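Local structure of probable M18-family aminopeptidase 1 (Thermotoga maritima, 2GLF) at residues Ala74-Val79 and Arg84-Val89; Ala254-Arg259 and Ala434-Thr439; Ser263-Lys268 and Ala442-Met447; Ala374-Val379 and Asp413-Gly418. The protein probably removes amino acids from the N-terminal ends of peptides as a metal-dependent aminopeptidase of the M18 family. All blocks are in the same frame, centred on the assembly; numbering follows the deposited sequence.

Overall arrangement
All four contacts sit round the nine-stranded mixed sheet and the helices packed on it. Contact 1 closes first along the chain. Then come 254-259 and 263-268, the first halves of contacts 2 and 3, followed by all of contact 4, and then the partners 434-439 and 442-447, both on helix 433-449. That C-terminal helix ties the late chain back to helix 248-263 and the loop after it. Contacts 1 and 3 have centres about 10 Å apart; those of contacts 1 and 2 are about 18 Å apart, although Val-89 still touches Ala-257. Contacts 1 and 4 reach different strands of the same sheet. Only contact 4 is touched by another subunit, so the core borders the assembly interface.

Contact 1 of 4, residues Ala74-Val79 and Arg84-Val89; sequences AAFRVV and RGLNLV
Phe-76 turns its CG anti to its carbonyl carbon (chi1 -52°), and Leu-88 does the same (chi1 -62°), while Leu-86 places CG between its backbone N and carbonyl carbon (chi1 48°). These choices bring one ring and two leucine methyls together on the same side of the sheet. One long side of the ring does the touching. Its CE2 lies 3.9 Å from Leu-88 CD2, which comes in at the ring edge, near the plane. The neighbouring ring atom, Phe-76 CD2, is also 3.9 Å from Leu-86 CD1, whose approach is oblique. The leucines alternate along their segment, with Asn-87 between them turned to the other side, where its ND2 is hydrogen-bonded to Met-447 O.

The contact is wholly apolar and buried. Leu-297 and Ile-300 of helix 292-303 pack on Phe-76, and Tyr-293 of that helix reaches Leu-88. The two backbones do not pair: strand 270-275 runs between them, antiparallel to 73-77 and parallel to 87-92, and its Ile-273 touches Leu-88. Side chains reaching over an intervening strand beneath a covering helix belong here to the helix-flanked mixed sheet of the zinc exopeptidase catalytic fold.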
# COMPACT_ATOMS: atom_id res chain seq x y z
N ALA A 74 -26.23 7.66 -49.05
CA ALA A 74 -27.17 6.55 -49.10
C ALA A 74 -27.47 6.24 -50.57
O ALA A 74 -27.72 7.14 -51.37
CB ALA A 74 -28.45 6.91 -48.36
N ALA A 75 -27.44 4.96 -50.93
CA ALA A 75 -27.71 4.56 -52.29
C ALA A 75 -28.84 3.55 -52.33
O ALA A 75 -28.80 2.55 -51.62
CB ALA A 75 -26.46 3.94 -52.92
N PHE A 76 -29.86 3.82 -53.14
CA PHE A 76 -30.98 2.91 -53.24
C PHE A 76 -31.16 2.38 -54.65
O PHE A 76 -30.58 2.88 -55.61
CB PHE A 76 -32.29 3.58 -52.81
CG PHE A 76 -32.23 4.23 -51.47
CD1 PHE A 76 -32.01 5.61 -51.36
CD2 PHE A 76 -32.39 3.48 -50.30
CE1 PHE A 76 -31.94 6.22 -50.11
CE2 PHE A 76 -32.32 4.08 -49.05
CZ PHE A 76 -32.09 5.45 -48.95
N ARG A 77 -31.97 1.34 -54.73
CA ARG A 77 -32.35 0.71 -55.99
C ARG A 77 -33.82 0.40 -55.76
O ARG A 77 -34.20 -0.74 -55.50
CB ARG A 77 -31.55 -0.57 -56.25
CG ARG A 77 -30.17 -0.30 -56.81
CD ARG A 77 -29.46 -1.59 -57.20
NE ARG A 77 -30.19 -2.32 -58.23
CZ ARG A 77 -29.84 -3.53 -58.67
NH1 ARG A 77 -28.78 -4.15 -58.17
NH2 ARG A 77 -30.58 -4.13 -59.60
N VAL A 78 -34.64 1.46 -55.79
CA VAL A 78 -36.07 1.33 -55.60
C VAL A 78 -36.56 0.50 -56.77
O VAL A 78 -36.27 0.82 -57.92
CB VAL A 78 -36.76 2.70 -55.60
CG1 VAL A 78 -38.25 2.53 -55.46
CG2 VAL A 78 -36.22 3.54 -54.46
N VAL A 79 -37.29 -0.56 -56.46
CA VAL A 79 -37.78 -1.46 -57.49
C VAL A 79 -39.26 -1.78 -57.33
O VAL A 79 -39.85 -2.49 -58.14
CB VAL A 79 -36.93 -2.76 -57.46
CG1 VAL A 79 -37.51 -3.81 -58.37
CG2 VAL A 79 -35.50 -2.43 -57.89
N ARG A 84 -43.61 -1.75 -49.31
CA ARG A 84 -43.28 -3.16 -49.16
C ARG A 84 -41.98 -3.30 -48.37
O ARG A 84 -41.51 -4.41 -48.12
CB ARG A 84 -43.14 -3.82 -50.52
CG ARG A 84 -44.32 -3.57 -51.43
CD ARG A 84 -44.27 -4.48 -52.64
NE ARG A 84 -44.45 -5.88 -52.28
CZ ARG A 84 -45.50 -6.36 -51.63
NH1 ARG A 84 -46.48 -5.54 -51.26
NH2 ARG A 84 -45.58 -7.65 -51.36
N GLY A 85 -41.40 -2.16 -47.99
CA GLY A 85 -40.15 -2.16 -47.25
C GLY A 85 -38.98 -2.41 -48.16
O GLY A 85 -39.15 -2.64 -49.36
N LEU A 86 -37.77 -2.37 -47.62
CA LEU A 86 -36.59 -2.63 -48.43
C LEU A 86 -35.53 -3.37 -47.64
O LEU A 86 -35.61 -3.47 -46.41
CB LEU A 86 -36.02 -1.33 -49.02
CG LEU A 86 -35.76 -0.05 -48.22
CD1 LEU A 86 -35.27 1.03 -49.18
CD2 LEU A 86 -37.04 0.41 -47.52
N ASN A 87 -34.56 -3.93 -48.35
CA ASN A 87 -33.46 -4.65 -47.72
C ASN A 87 -32.24 -3.76 -47.71
O ASN A 87 -31.56 -3.59 -48.72
CB ASN A 87 -33.16 -5.94 -48.49
CG ASN A 87 -34.11 -7.07 -48.12
OD1 ASN A 87 -35.07 -6.87 -47.37
ND2 ASN A 87 -33.84 -8.26 -48.64
N LEU A 88 -31.97 -3.16 -46.55
CA LEU A 88 -30.83 -2.27 -46.41
C LEU A 88 -29.71 -2.89 -45.59
O LEU A 88 -29.95 -3.57 -44.60
CB LEU A 88 -31.25 -0.99 -45.69
CG LEU A 88 -32.29 -0.08 -46.32
CD1 LEU A 88 -32.55 1.07 -45.36
CD2 LEU A 88 -31.80 0.42 -47.67
N VAL A 89 -28.49 -2.64 -46.02
CA VAL A 89 -27.33 -3.09 -45.30
C VAL A 89 -26.65 -1.74 -45.02
O VAL A 89 -26.48 -0.93 -45.93
CB VAL A 89 -26.45 -4.02 -46.16
CG1 VAL A 89 -26.15 -3.35 -47.48
CG2 VAL A 89 -25.16 -4.35 -45.44

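Contact 2 of 4, residues Ala254-Arg259 and Ala434-Thr439; sequences AYTALR and ADLFET
Thr-256 and the pair Leu-436 and Thr-439 form a buried helix-helix contact, joining helix 248-263 to the C-terminal helix 433-449 on one face of the central sheet. Thr-256 points toward the other helix and splits its branches between two residues a turn apart. Its CG2 comes up to the Leu-436 backbone and side chain together, 3.2 Å from Leu-436 CD2. Its hydroxyl side faces the second threonine, with Thr-256 OG1 3.4 Å from Thr-439 CG2, the two side chains crossing at about a right angle. The hydroxyl itself is engaged within its own helix, bonded to Ile-252 O.

Thr-439 CG2 reaches across because it stands anti to its backbone N, which leaves OG1 (chi1 -70°) beside that N, turned back along the helix. There Asp-435 O accepts from both Thr-439 OG1 and Thr-439 N. Losing the Thr-439 side chain to an alanine would probably open a gap beside Thr-256 and leave Asp-435 O with one of these two donors, the backbone N.

Further out, Phe-19 and Tyr-23 of helix 13-29 cover Leu-436, and Pro-419 touches Thr-439. Helix 248-263 also carries Asp-249, a ligand of both manganese sites; the nearest manganese is about 12 Å from the Thr-256 side chain. The hydrogen bond from Thr-439 OG1 to Asp-435 O is 3.0 Å long, its donor above the carbonyl plane (44° out of it).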
# COMPACT_ATOMS: atom_id res chain seq x y z
N ALA A 254 -18.33 -1.61 -45.99
CA ALA A 254 -18.85 -0.61 -46.91
C ALA A 254 -18.61 -1.08 -48.33
O ALA A 254 -19.48 -0.97 -49.19
CB ALA A 254 -18.15 0.72 -46.68
N TYR A 255 -17.43 -1.63 -48.58
CA TYR A 255 -17.10 -2.11 -49.92
C TYR A 255 -17.89 -3.34 -50.32
O TYR A 255 -18.41 -3.41 -51.43
CB TYR A 255 -15.61 -2.41 -50.03
CG TYR A 255 -15.19 -2.71 -51.45
CD1 TYR A 255 -15.17 -1.71 -52.42
CD2 TYR A 255 -14.84 -4.01 -51.83
CE1 TYR A 255 -14.81 -1.98 -53.74
CE2 TYR A 255 -14.47 -4.29 -53.15
CZ TYR A 255 -14.46 -3.27 -54.10
OH TYR A 255 -14.11 -3.55 -55.40
N THR A 256 -17.96 -4.32 -49.42
CA THR A 256 -18.69 -5.55 -49.71
C THR A 256 -20.17 -5.27 -49.96
O THR A 256 -20.78 -5.91 -50.82
CB THR A 256 -18.57 -6.58 -48.56
OG1 THR A 256 -18.79 -5.94 -47.30
CG2 THR A 256 -17.19 -7.23 -48.58
N ALA A 257 -20.74 -4.32 -49.23
CA ALA A 257 -22.15 -3.98 -49.41
C ALA A 257 -22.33 -3.21 -50.72
O ALA A 257 -23.31 -3.41 -51.43
CB ALA A 257 -22.64 -3.14 -48.24
N LEU A 258 -21.39 -2.33 -51.03
CA LEU A 258 -21.45 -1.56 -52.26
C LEU A 258 -21.46 -2.54 -53.44
O LEU A 258 -22.29 -2.44 -54.34
CB LEU A 258 -20.23 -0.65 -52.39
CG LEU A 258 -20.36 0.65 -53.19
CD1 LEU A 258 -19.00 1.00 -53.74
CD2 LEU A 258 -21.36 0.50 -54.32
N ARG A 259 -20.52 -3.48 -53.42
CA ARG A 259 -20.43 -4.47 -54.49
C ARG A 259 -21.67 -5.35 -54.57
O ARG A 259 -22.07 -5.77 -55.65
CB ARG A 259 -19.17 -5.33 -54.32
CG ARG A 259 -17.87 -4.57 -54.57
CD ARG A 259 -17.75 -4.14 -56.03
NE ARG A 259 -17.68 -5.31 -56.90
CZ ARG A 259 -16.64 -6.12 -56.96
NH1 ARG A 259 -15.57 -5.89 -56.21
NH2 ARG A 259 -16.68 -7.20 -57.73
N ALA A 434 -10.83 -14.68 -47.78
CA ALA A 434 -11.98 -15.57 -47.90
C ALA A 434 -13.22 -14.95 -47.24
O ALA A 434 -14.32 -15.03 -47.79
CB ALA A 434 -11.67 -16.93 -47.28
N ASP A 435 -13.05 -14.34 -46.07
CA ASP A 435 -14.18 -13.74 -45.39
C ASP A 435 -14.66 -12.50 -46.14
O ASP A 435 -15.86 -12.27 -46.29
CB ASP A 435 -13.82 -13.37 -43.94
CG ASP A 435 -13.60 -14.60 -43.06
OD1 ASP A 435 -14.24 -15.64 -43.30
OD2 ASP A 435 -12.80 -14.51 -42.11
N LEU A 436 -13.71 -11.71 -46.63
CA LEU A 436 -14.03 -10.51 -47.38
C LEU A 436 -15.05 -10.87 -48.46
O LEU A 436 -16.12 -10.26 -48.57
CB LEU A 436 -12.76 -9.96 -48.02
CG LEU A 436 -12.70 -8.58 -48.71
CD1 LEU A 436 -12.25 -8.78 -50.14
CD2 LEU A 436 -14.03 -7.86 -48.63
N PHE A 437 -14.72 -11.90 -49.24
CA PHE A 437 -15.57 -12.39 -50.33
C PHE A 437 -16.89 -12.94 -49.83
O PHE A 437 -17.96 -12.56 -50.32
CB PHE A 437 -14.83 -13.48 -51.09
CG PHE A 437 -15.54 -13.93 -52.35
CD1 PHE A 437 -15.62 -13.09 -53.46
CD2 PHE A 437 -16.11 -15.20 -52.43
CE1 PHE A 437 -16.25 -13.50 -54.63
CE2 PHE A 437 -16.74 -15.62 -53.59
CZ PHE A 437 -16.82 -14.77 -54.69
N GLU A 438 -16.82 -13.83 -48.85
CA GLU A 438 -18.04 -14.43 -48.34
C GLU A 438 -19.01 -13.42 -47.77
O GLU A 438 -20.23 -13.65 -47.76
CB GLU A 438 -17.70 -15.49 -47.30
CG GLU A 438 -18.87 -16.44 -47.04
CD GLU A 438 -19.27 -17.22 -48.28
OE1 GLU A 438 -20.27 -17.96 -48.22
OE2 GLU A 438 -18.58 -17.10 -49.31
N THR A 439 -18.49 -12.31 -47.26
CA THR A 439 -19.35 -11.27 -46.71
C THR A 439 -20.16 -10.72 -47.86
O THR A 439 -21.39 -10.58 -47.77
CB THR A 439 -18.52 -10.15 -46.07
OG1 THR A 439 -17.91 -10.63 -44.88
CG2 THR A 439 -19.41 -8.95 -45.74

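Contact 3 of 4, residues Ser263-Lys268 and Ala442-Met447; sequences SANPEK and AYRSLM
Arg-444 lays one face of its guanidinium over the carbonyl oxygen of Ser-263, which stands 3.0 Å above the plane and is offset toward the rim. The oxygen is 3.2 Å from Arg-444 CZ. Since it sits over the face, the N-H groups point past it, and any attraction is probably that of a positive group for the carbonyl dipole. Along the rest of the side chain, Arg-444 CG lies 4.2 Å from Ala-264 CB, and the methylene CD is 3.7 Å from Ser-263 OG. The arginine starts with CG anti to the backbone N (chi1 174°) and stays extended as far as NE, which carries the flat group across to the Ser-263 end of the loop. The amide of Asn-265 meets its edge: Asn-265 ND2 is 3.7 Å from Arg-444 NH2, with the two planes 69° apart.

Ser-263 closes helix 248-263, and Ala-264 begins the connection to strand 270-275, so the contact seats the loop from helix to strand in the alpha/beta core against helix 433-449. The phenol of Tyr-440 is a shared second shell, its OH hydrogen-bonded both to Arg-444 NH1 and to Ser-263 OG. Replacing Arg-444 by an alanine would probably uncover the Ser-263 carbonyl and leave Tyr-440 OH without its guanidinium partner.

Glu-448 OE1 accepts from Asn-265 N and forms a long, weak ion pair with Arg-444 NE. Deeper in, the selenomethionine Met-447 packs on Ile-270 and Val-272, and Ala-264 also touches Ile-270.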
# COMPACT_ATOMS: atom_id res chain seq x y z
N SER A 263 -24.50 -5.67 -57.79
CA SER A 263 -24.69 -6.90 -58.55
C SER A 263 -25.87 -7.75 -58.12
O SER A 263 -26.03 -8.88 -58.58
CB SER A 263 -23.41 -7.74 -58.51
OG SER A 263 -23.18 -8.21 -57.20
N ALA A 264 -26.69 -7.22 -57.24
CA ALA A 264 -27.83 -7.99 -56.79
C ALA A 264 -28.99 -7.96 -57.79
O ALA A 264 -29.10 -7.03 -58.61
CB ALA A 264 -28.30 -7.47 -55.43
N ASN A 265 -29.82 -8.99 -57.74
CA ASN A 265 -31.01 -9.09 -58.58
C ASN A 265 -32.12 -8.99 -57.55
O ASN A 265 -32.62 -10.00 -57.04
CB ASN A 265 -31.05 -10.44 -59.30
CG ASN A 265 -29.86 -10.63 -60.21
OD1 ASN A 265 -29.63 -9.84 -61.12
ND2 ASN A 265 -29.08 -11.68 -59.95
N PRO A 266 -32.51 -7.75 -57.20
CA PRO A 266 -33.55 -7.46 -56.21
C PRO A 266 -34.93 -7.99 -56.57
O PRO A 266 -35.27 -8.12 -57.74
CB PRO A 266 -33.54 -5.93 -56.13
CG PRO A 266 -32.17 -5.56 -56.61
CD PRO A 266 -31.96 -6.50 -57.75
N GLU A 267 -35.71 -8.28 -55.54
CA GLU A 267 -37.06 -8.77 -55.72
C GLU A 267 -37.91 -7.78 -54.95
O GLU A 267 -39.12 -7.70 -55.10
CB GLU A 267 -37.20 -10.17 -55.13
CG GLU A 267 -38.34 -10.99 -55.71
CD GLU A 267 -38.29 -12.43 -55.27
OE1 GLU A 267 -37.22 -13.06 -55.40
OE2 GLU A 267 -39.33 -12.95 -54.79
N LYS A 268 -37.22 -7.00 -54.13
CA LYS A 268 -37.80 -5.99 -53.26
C LYS A 268 -36.78 -4.84 -53.27
O LYS A 268 -35.59 -5.08 -53.41
CB LYS A 268 -37.93 -6.60 -51.86
CG LYS A 268 -38.34 -5.68 -50.74
CD LYS A 268 -38.30 -6.45 -49.42
CE LYS A 268 -38.80 -5.61 -48.26
NZ LYS A 268 -38.75 -6.35 -46.96
N ALA A 442 -22.85 -13.08 -48.68
CA ALA A 442 -23.91 -13.01 -47.68
C ALA A 442 -24.79 -11.77 -47.89
O ALA A 442 -26.01 -11.87 -47.94
CB ALA A 442 -23.31 -13.01 -46.28
N TYR A 443 -24.15 -10.61 -48.01
CA TYR A 443 -24.87 -9.35 -48.21
C TYR A 443 -25.75 -9.33 -49.46
O TYR A 443 -26.86 -8.79 -49.44
CB TYR A 443 -23.89 -8.19 -48.28
CG TYR A 443 -23.29 -7.79 -46.96
CD1 TYR A 443 -22.29 -6.82 -46.90
CD2 TYR A 443 -23.73 -8.36 -45.76
CE1 TYR A 443 -21.73 -6.44 -45.68
CE2 TYR A 443 -23.17 -7.99 -44.54
CZ TYR A 443 -22.17 -7.02 -44.51
OH TYR A 443 -21.61 -6.64 -43.31
N ARG A 444 -25.24 -9.90 -50.55
CA ARG A 444 -25.96 -9.92 -51.82
C ARG A 444 -27.18 -10.83 -51.76
O ARG A 444 -28.28 -10.44 -52.16
CB ARG A 444 -25.04 -10.39 -52.94
CG ARG A 444 -25.74 -10.58 -54.27
CD ARG A 444 -24.78 -11.04 -55.35
NE ARG A 444 -25.49 -11.41 -56.57
CZ ARG A 444 -24.90 -11.75 -57.71
NH1 ARG A 444 -23.58 -11.76 -57.80
NH2 ARG A 444 -25.64 -12.07 -58.76
N SER A 445 -26.97 -12.04 -51.26
CA SER A 445 -28.06 -13.00 -51.17
C SER A 445 -29.06 -12.62 -50.07
O SER A 445 -30.16 -13.16 -50.03
CB SER A 445 -27.50 -14.40 -50.94
OG SER A 445 -26.60 -14.42 -49.85
N LEU A 446 -28.68 -11.71 -49.18
CA LEU A 446 -29.59 -11.30 -48.13
C LEU A 446 -30.49 -10.18 -48.64
O LEU A 446 -31.65 -10.06 -48.22
CB LEU A 446 -28.83 -10.82 -46.90
CG LEU A 446 -28.42 -11.90 -45.89
CD1 LEU A 446 -27.59 -11.27 -44.80
CD2 LEU A 446 -29.66 -12.57 -45.31
N MSE A 447 -29.97 -9.37 -49.55
CA MSE A 447 -30.75 -8.28 -50.13
C MSE A 447 -31.74 -8.90 -51.10
O MSE A 447 -32.87 -8.42 -51.26
CB MSE A 447 -29.85 -7.31 -50.89
CG MSE A 447 -28.76 -6.69 -50.06
SE MSE A 447 -27.56 -5.63 -51.15
CE MSE A 447 -27.84 -3.90 -50.33

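Contact 4 of 4, residues Ala374-Val379 and Asp413-Gly418; sequences ARVRKV and DVIDMG
Val-376 makes the apolar contacts, one methyl to each of two strand residues. Its CG1 meets the selenomethionine Met-417 tip to tip, 3.4 Å from Met-417 CE. The other methyl, Val-376 CG2, lies 4.2 Å from Ile-415 CG2. With CG1 anti to the backbone N (chi1 176°) and CG2 beside that N, one methyl faces Met-417 and the other Ile-415. Met-417 leaves the strand extended and bends at its third torsion (chi3 -82°), which swings the methyl onto the valine. All three residues are buried.

Charged groups lie at the margins. Arg-375 NH1 and Asp-413 OD2 are opposite in charge but 5.4 Å apart, too far for a salt bridge. Asp-413 OD2 is bridged instead to Arg-69 of a second subunit, while Arg-377, whose guanidinium lies well clear of the strand, makes salt bridges to Glu-218 and Asp-219 of that subunit. The helix thus offers one side to its own core and another to the assembly interface.

Backbone bonds fix the strand side: Ile-415 and Met-417 pair with Ser-324 of the parallel strand 321-329, and Asp-416 with Val-354 of the antiparallel 351-354. This is a helix packed on a strand of the central mixed sheet, as in the alpha/beta core of the zinc exopeptidase clan. Helix 370-382 lies here beside helix 433-449, whose Leu-446 touches both Val-376 and Met-417.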
# COMPACT_ATOMS: atom_id res chain seq x y z
N ALA A 374 -33.84 -16.25 -37.28
CA ALA A 374 -34.38 -17.42 -37.98
C ALA A 374 -34.45 -17.11 -39.47
O ALA A 374 -33.94 -17.86 -40.30
CB ALA A 374 -35.76 -17.75 -37.44
N ARG A 375 -35.08 -15.99 -39.81
CA ARG A 375 -35.21 -15.58 -41.20
C ARG A 375 -33.85 -15.44 -41.88
O ARG A 375 -33.69 -15.82 -43.04
CB ARG A 375 -35.98 -14.27 -41.28
CG ARG A 375 -37.44 -14.40 -40.85
CD ARG A 375 -38.12 -13.05 -40.84
NE ARG A 375 -38.02 -12.39 -42.14
CZ ARG A 375 -38.27 -11.10 -42.35
NH1 ARG A 375 -38.64 -10.32 -41.33
NH2 ARG A 375 -38.16 -10.59 -43.57
N VAL A 376 -32.88 -14.88 -41.17
CA VAL A 376 -31.55 -14.70 -41.73
C VAL A 376 -30.83 -16.03 -41.88
O VAL A 376 -30.12 -16.27 -42.85
CB VAL A 376 -30.70 -13.77 -40.84
CG1 VAL A 376 -29.27 -13.66 -41.38
CG2 VAL A 376 -31.35 -12.40 -40.77
N ARG A 377 -31.02 -16.91 -40.90
CA ARG A 377 -30.37 -18.22 -40.93
C ARG A 377 -30.86 -19.04 -42.10
O ARG A 377 -30.10 -19.82 -42.68
CB ARG A 377 -30.64 -18.97 -39.62
CG ARG A 377 -29.46 -19.76 -39.11
CD ARG A 377 -29.68 -21.26 -39.16
NE ARG A 377 -30.76 -21.66 -38.28
CZ ARG A 377 -30.97 -22.91 -37.86
NH1 ARG A 377 -30.15 -23.89 -38.25
NH2 ARG A 377 -32.00 -23.19 -37.08
N LYS A 378 -32.13 -18.87 -42.46
CA LYS A 378 -32.74 -19.60 -43.57
C LYS A 378 -32.12 -19.19 -44.90
O LYS A 378 -31.62 -20.04 -45.65
CB LYS A 378 -34.25 -19.36 -43.60
CG LYS A 378 -35.03 -20.36 -44.43
CD LYS A 378 -36.53 -20.15 -44.26
CE LYS A 378 -37.36 -21.25 -44.93
NZ LYS A 378 -37.24 -21.22 -46.41
N VAL A 379 -32.14 -17.89 -45.19
CA VAL A 379 -31.57 -17.38 -46.43
C VAL A 379 -30.12 -17.87 -46.60
O VAL A 379 -29.77 -18.45 -47.63
CB VAL A 379 -31.57 -15.84 -46.46
CG1 VAL A 379 -30.81 -15.35 -47.69
CG2 VAL A 379 -32.99 -15.30 -46.48
N ASP A 413 -36.49 -4.45 -37.93
CA ASP A 413 -35.62 -5.48 -37.37
C ASP A 413 -34.20 -5.38 -37.92
O ASP A 413 -34.00 -5.20 -39.12
CB ASP A 413 -36.21 -6.86 -37.65
CG ASP A 413 -37.39 -7.17 -36.76
OD1 ASP A 413 -37.18 -7.72 -35.65
OD2 ASP A 413 -38.53 -6.86 -37.15
N VAL A 414 -33.22 -5.51 -37.03
CA VAL A 414 -31.81 -5.41 -37.39
C VAL A 414 -30.99 -6.59 -36.87
O VAL A 414 -31.41 -7.29 -35.95
CB VAL A 414 -31.21 -4.13 -36.83
CG1 VAL A 414 -29.88 -3.83 -37.51
CG2 VAL A 414 -32.20 -2.99 -37.01
N ILE A 415 -29.82 -6.78 -37.47
CA ILE A 415 -28.90 -7.86 -37.11
C ILE A 415 -27.48 -7.49 -37.53
O ILE A 415 -27.24 -7.17 -38.69
CB ILE A 415 -29.28 -9.19 -37.81
CG1 ILE A 415 -28.32 -10.31 -37.40
CG2 ILE A 415 -29.24 -9.02 -39.32
CD1 ILE A 415 -28.40 -10.67 -35.94
N ASP A 416 -26.54 -7.52 -36.58
CA ASP A 416 -25.15 -7.20 -36.88
C ASP A 416 -24.53 -8.35 -37.68
O ASP A 416 -24.73 -9.52 -37.35
CB ASP A 416 -24.36 -6.99 -35.59
CG ASP A 416 -24.94 -5.89 -34.73
OD1 ASP A 416 -25.78 -6.18 -33.85
OD2 ASP A 416 -24.57 -4.72 -34.95
N MSE A 417 -23.78 -8.01 -38.72
CA MSE A 417 -23.16 -9.03 -39.56
C MSE A 417 -21.96 -8.46 -40.29
O MSE A 417 -21.98 -7.33 -40.78
CB MSE A 417 -24.19 -9.55 -40.55
CG MSE A 417 -23.85 -10.88 -41.17
SE MSE A 417 -25.41 -11.64 -42.02
CE MSE A 417 -26.24 -12.41 -40.45
N GLY A 418 -20.89 -9.25 -40.36
CA GLY A 418 -19.68 -8.81 -41.02
C GLY A 418 -18.52 -9.74 -40.75
O GLY A 418 -18.68 -10.74 -40.05